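Local coordinates for GTPase activator-like protein (Chaetomium thermophilum, PDB 5HIU), which probably stimulates GTP hydrolysis by small GTPases as full-length TSC2, of which this chain is the N-terminal alpha-solenoid part, at residues A355-I358 and L359-I362; A389-C392 and A393-A396. All coordinates share one frame; numbering follows the deposited sequence.

How the contacts relate
Each contact is local, between residues three or four apart along the chain, and the two belong to successive elements of the alpha-solenoid. Contact 1 is a mostly buried portion of helix 352-366, held by regular i to i+4 backbone bonds, with one charged pair toward its partly exposed side. Contact 2 follows as helix 383-391 gives way to a loop; it is only partly buried, has turn-type bonding and no charged pair. Their centres lie 10 Å apart and they touch directly: Cys392 SG is 3.2 Å from Ile358 CG2, while Leu359 CD2 packs 3.4 Å from Cys392 CB. Apolar packing thus joins the two elements, whereas the polar bonding differs between them.

Contact 1 (A355-I358 and L359-I362); sequences ATEI and LRLI
Two successive turns of helix 352-366, part of the alpha-solenoid, form this contact, which includes an i to i+3 salt bridge between Glu357 and Arg360. The two side chains run side by side in the same direction. Glu357 bends at chi2 (-54°), which carries its carboxylate over to Arg360, and OE2 of Glu357 comes 2.7 Å from Arg360 NH2. The hydrogen bond in this bridge is weak, and the carboxylate and guanidinium planes are turned 54° apart; the pair therefore does not form a flat, two-pronged clasp. OE1 of Glu357 lies in the guanidinium plane at its edge, but 3.9 Å from Arg360 NE.

On another side of the helix, Ile358 and Ile362 also lie alongside each other, with Ile358 CG2 4.0 Å from Ile362 CD1. The CG1 branch of Ile362 stands beside its own backbone N (chi1 -63°) and passes 3.3 Å from Ile358 O. Val388 of helix 383-391 touches both isoleucines, and Leu316 of helix 302-322 lies against Ile358 and Glu357.

The backbone bonds are regular i to i+4: Leu359 N is 3.1 Å from Ala355 O, Arg360 N is 2.9 Å from Thr356 O, Leu361 N is 2.8 Å from Glu357 O, and Ile362 N is 3.2 Å from Ile358 O. Thr356 OG1 is hydrogen-bonded to Thr352 O, a polar link along this same helix that satisfies a buried hydroxyl. With a single weak bond between partly exposed and exposed residues, the charge pair probably adds modest electrostatic attraction to a segment whose buried side chains are mainly apolar.

Contact 2 (A389-C392 and A393-A396); sequences AAQC and ATKA
Thr394 lays its methyl group alongside the backbone of Gln391, with Thr394 CG2 3.9 Å from Gln391 CA. The methyl stands anti to the threonine's own carbonyl carbon, and OG1 occupies the position between backbone N and carbonyl carbon (chi1 63°). As modelled, Thr394 OG1 lies implausibly close to Gln391 O, so this rotamer is doubtful. One residue earlier, Ala393 N gives a bond to Ala390 O at 2.6 Å, and the donor lies above the carbonyl plane, 59° out of it. Thr394 N adds a longer, weak bond to Ala390 O at 3.3 Å, so an i to i+3 and an i to i+4 bond share this one carbonyl. From Ala393 onward the bonding is mainly i to i+3, as helix 383-391 passes into the following loop, where type I beta turns run from Gln391 to Thr394 and from Ala393 to Ala396. The second turn is closed by Ala396 N, 3.1 Å from Ala393 O, and a weak bond joins Lys395 N to Cys392 O at 3.4 Å. Ala393 also touches Leu427 of helix 423-441, while the side chain of Gln391 rests on Ser347 and Lys348 of helix 336-348.

Contact 1 (A355-I358 and L359-I362)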
ATOM      1  N   ALA A 355     -24.844   6.762  -8.577  1.00100.02           N
ATOM      2  CA  ALA A 355     -26.175   6.361  -8.227  1.00102.63           C
ATOM      3  C   ALA A 355     -26.233   4.839  -8.214  1.00 96.96           C
ATOM      4  O   ALA A 355     -26.799   4.262  -7.299  1.00 97.81           O
ATOM      5  CB  ALA A 355     -27.179   6.929  -9.227  1.00112.11           C
ATOM      6  N   THR A 356     -25.641   4.189  -9.218  1.00 95.33           N
ATOM      7  CA  THR A 356     -25.608   2.721  -9.253  1.00100.57           C
ATOM      8  C   THR A 356     -24.958   2.124  -7.986  1.00101.23           C
ATOM      9  O   THR A 356     -25.431   1.098  -7.484  1.00104.53           O
ATOM     10  CB  THR A 356     -24.895   2.179 -10.517  1.00102.66           C
ATOM     11  OG1 THR A 356     -25.468   2.775 -11.686  1.00113.20           O
ATOM     12  CG2 THR A 356     -25.028   0.659 -10.635  1.00101.48           C
ATOM     13  N   GLU A 357     -23.895   2.763  -7.476  1.00 96.24           N
ATOM     14  CA  GLU A 357     -23.187   2.285  -6.265  1.00 92.39           C
ATOM     15  C   GLU A 357     -24.001   2.510  -4.995  1.00 91.78           C
ATOM     16  O   GLU A 357     -24.254   1.556  -4.248  1.00 92.34           O
ATOM     17  CB  GLU A 357     -21.791   2.918  -6.125  1.00 82.51           C
ATOM     18  CG  GLU A 357     -20.797   2.430  -7.162  1.00 81.48           C
ATOM     19  CD  GLU A 357     -20.689   0.904  -7.197  1.00 88.48           C
ATOM     20  OE1 GLU A 357     -19.997   0.308  -6.312  1.00 87.38           O
ATOM     21  OE2 GLU A 357     -21.292   0.296  -8.116  1.00 83.75           O
ATOM     22  N   ILE A 358     -24.421   3.753  -4.762  1.00 87.26           N
ATOM     23  CA  ILE A 358     -25.365   4.051  -3.677  1.00 83.33           C
ATOM     24  C   ILE A 358     -26.392   2.927  -3.564  1.00 75.56           C
ATOM     25  O   ILE A 358     -26.600   2.376  -2.490  1.00 68.76           O
ATOM     26  CB  ILE A 358     -26.143   5.364  -3.900  1.00 85.26           C
ATOM     27  CG1 ILE A 358     -25.208   6.585  -3.922  1.00 86.80           C
ATOM     28  CG2 ILE A 358     -27.189   5.533  -2.803  1.00 89.66           C
ATOM     29  CD1 ILE A 358     -24.730   7.057  -2.561  1.00 81.58           C
ATOM     30  N   LEU A 359     -27.013   2.602  -4.690  1.00 73.82           N
ATOM     31  CA  LEU A 359     -27.986   1.533  -4.760  1.00 75.00           C
ATOM     32  C   LEU A 359     -27.362   0.191  -4.419  1.00 73.36           C
ATOM     33  O   LEU A 359     -27.929  -0.576  -3.644  1.00 74.70           O
ATOM     34  CB  LEU A 359     -28.621   1.442  -6.157  1.00 80.19           C
ATOM     35  CG  LEU A 359     -29.651   2.494  -6.607  1.00 88.03           C
ATOM     36  CD1 LEU A 359     -30.304   2.091  -7.931  1.00 91.16           C
ATOM     37  CD2 LEU A 359     -30.720   2.711  -5.545  1.00 88.17           C
ATOM     38  N   ARG A 360     -26.214  -0.114  -5.009  1.00 75.19           N
ATOM     39  CA  ARG A 360     -25.610  -1.446  -4.830  1.00 73.77           C
ATOM     40  C   ARG A 360     -25.343  -1.718  -3.355  1.00 65.88           C
ATOM     41  O   ARG A 360     -25.539  -2.829  -2.877  1.00 62.90           O
ATOM     42  CB  ARG A 360     -24.349  -1.636  -5.707  1.00 75.69           C
ATOM     43  CG  ARG A 360     -23.456  -2.814  -5.289  1.00 80.06           C
ATOM     44  CD  ARG A 360     -22.851  -3.644  -6.415  1.00 82.48           C
ATOM     45  NE  ARG A 360     -22.139  -2.818  -7.396  1.00 87.12           N
ATOM     46  CZ  ARG A 360     -22.342  -2.856  -8.718  1.00 94.66           C
ATOM     47  NH1 ARG A 360     -23.210  -3.711  -9.265  1.00 92.09           N
ATOM     48  NH2 ARG A 360     -21.652  -2.042  -9.510  1.00 98.31           N
ATOM     49  N   LEU A 361     -24.926  -0.687  -2.642  1.00 65.15           N
ATOM     50  CA  LEU A 361     -24.749  -0.757  -1.194  1.00 67.82           C
ATOM     51  C   LEU A 361     -26.081  -1.106  -0.543  1.00 67.91           C
ATOM     52  O   LEU A 361     -26.214  -2.142   0.115  1.00 65.96           O
ATOM     53  CB  LEU A 361     -24.226   0.587  -0.656  1.00 66.74           C
ATOM     54  CG  LEU A 361     -23.700   0.605   0.775  1.00 65.78           C
ATOM     55  CD1 LEU A 361     -22.664   1.698   0.930  1.00 64.80           C
ATOM     56  CD2 LEU A 361     -24.795   0.763   1.824  1.00 63.32           C
ATOM     57  N   ILE A 362     -27.078  -0.263  -0.790  1.00 70.41           N
ATOM     58  CA  ILE A 362     -28.407  -0.455  -0.227  1.00 70.17           C
ATOM     59  C   ILE A 362     -28.912  -1.847  -0.593  1.00 66.59           C
ATOM     60  O   ILE A 362     -29.456  -2.550   0.245  1.00 64.29           O
ATOM     61  CB  ILE A 362     -29.393   0.650  -0.670  1.00 74.89           C
ATOM     62  CG1 ILE A 362     -28.933   2.025  -0.143  1.00 76.55           C
ATOM     63  CG2 ILE A 362     -30.796   0.367  -0.142  1.00 75.05           C
ATOM     64  CD1 ILE A 362     -29.733   3.194  -0.695  1.00 76.96           C
TER

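Contact 2 (A389-C392 and A393-A396)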
ATOM      1  N   ALA A 389     -32.828   5.747  -1.695  1.00 81.23           N
ATOM      2  CA  ALA A 389     -32.944   4.795  -2.781  1.00 83.44           C
ATOM      3  C   ALA A 389     -33.648   5.408  -3.960  1.00 90.42           C
ATOM      4  O   ALA A 389     -33.222   5.214  -5.093  1.00 92.52           O
ATOM      5  CB  ALA A 389     -33.681   3.551  -2.328  1.00 84.63           C
ATOM      6  N   ALA A 390     -34.718   6.155  -3.683  1.00 98.31           N
ATOM      7  CA  ALA A 390     -35.556   6.752  -4.727  1.00104.11           C
ATOM      8  C   ALA A 390     -34.812   7.845  -5.470  1.00107.08           C
ATOM      9  O   ALA A 390     -34.868   7.923  -6.697  1.00107.04           O
ATOM     10  CB  ALA A 390     -36.838   7.308  -4.123  1.00109.68           C
ATOM     11  N   GLN A 391     -34.099   8.678  -4.722  1.00109.80           N
ATOM     12  CA  GLN A 391     -33.244   9.693  -5.321  1.00114.64           C
ATOM     13  C   GLN A 391     -32.290   9.102  -6.370  1.00114.04           C
ATOM     14  O   GLN A 391     -32.027   9.746  -7.379  1.00122.97           O
ATOM     15  CB  GLN A 391     -32.457  10.424  -4.236  1.00113.64           C
ATOM     16  CG  GLN A 391     -31.840  11.728  -4.709  1.00118.61           C
ATOM     17  CD  GLN A 391     -31.905  12.823  -3.664  1.00121.29           C
ATOM     18  OE1 GLN A 391     -32.446  12.629  -2.577  1.00117.86           O
ATOM     19  NE2 GLN A 391     -31.359  13.988  -3.992  1.00125.19           N
ATOM     20  N   CYS A 392     -31.794   7.883  -6.149  1.00105.16           N
ATOM     21  CA  CYS A 392     -30.975   7.182  -7.156  1.00104.32           C
ATOM     22  C   CYS A 392     -31.782   6.732  -8.372  1.00105.15           C
ATOM     23  O   CYS A 392     -31.204   6.383  -9.405  1.00102.17           O
ATOM     24  CB  CYS A 392     -30.286   5.946  -6.559  1.00 98.47           C
ATOM     25  SG  CYS A 392     -29.501   6.226  -4.968  1.00 95.00           S
ATOM     26  N   ALA A 393     -33.106   6.688  -8.227  1.00107.04           N
ATOM     27  CA  ALA A 393     -34.014   6.442  -9.346  1.00111.77           C
ATOM     28  C   ALA A 393     -34.182   7.688 -10.221  1.00117.98           C
ATOM     29  O   ALA A 393     -34.629   7.585 -11.366  1.00120.29           O
ATOM     30  CB  ALA A 393     -35.366   5.956  -8.837  1.00109.02           C
ATOM     31  N   THR A 394     -33.829   8.856  -9.678  1.00119.56           N
ATOM     32  CA  THR A 394     -33.779  10.092 -10.466  1.00127.97           C
ATOM     33  C   THR A 394     -32.695   9.995 -11.534  1.00129.12           C
ATOM     34  O   THR A 394     -32.783  10.621 -12.583  1.00137.52           O
ATOM     35  CB  THR A 394     -33.468  11.342  -9.615  1.00128.83           C
ATOM     36  OG1 THR A 394     -32.170  11.216  -9.021  1.00126.66           O
ATOM     37  CG2 THR A 394     -34.516  11.563  -8.529  1.00127.30           C
ATOM     38  N   LYS A 395     -31.663   9.216 -11.256  1.00127.52           N
ATOM     39  CA  LYS A 395     -30.618   8.977 -12.229  1.00128.69           C
ATOM     40  C   LYS A 395     -30.895   7.714 -13.051  1.00127.71           C
ATOM     41  O   LYS A 395     -29.977   7.009 -13.439  1.00128.21           O
ATOM     42  CB  LYS A 395     -29.269   8.917 -11.513  1.00129.07           C
ATOM     43  CG  LYS A 395     -29.004  10.117 -10.608  1.00131.81           C
ATOM     44  CD  LYS A 395     -29.062  11.410 -11.400  1.00141.25           C
ATOM     45  CE  LYS A 395     -28.842  12.640 -10.540  1.00145.72           C
ATOM     46  NZ  LYS A 395     -28.913  13.870 -11.384  1.00151.67           N
ATOM     47  N   ALA A 396     -32.171   7.429 -13.305  1.00132.56           N
ATOM     48  CA  ALA A 396     -32.573   6.514 -14.374  1.00135.99           C
ATOM     49  C   ALA A 396     -31.997   5.103 -14.248  1.00128.31           C
ATOM     50  O   ALA A 396     -32.727   4.112 -14.345  1.00122.01           O
ATOM     51  CB  ALA A 396     -32.208   7.117 -15.727  1.00145.03           C
TER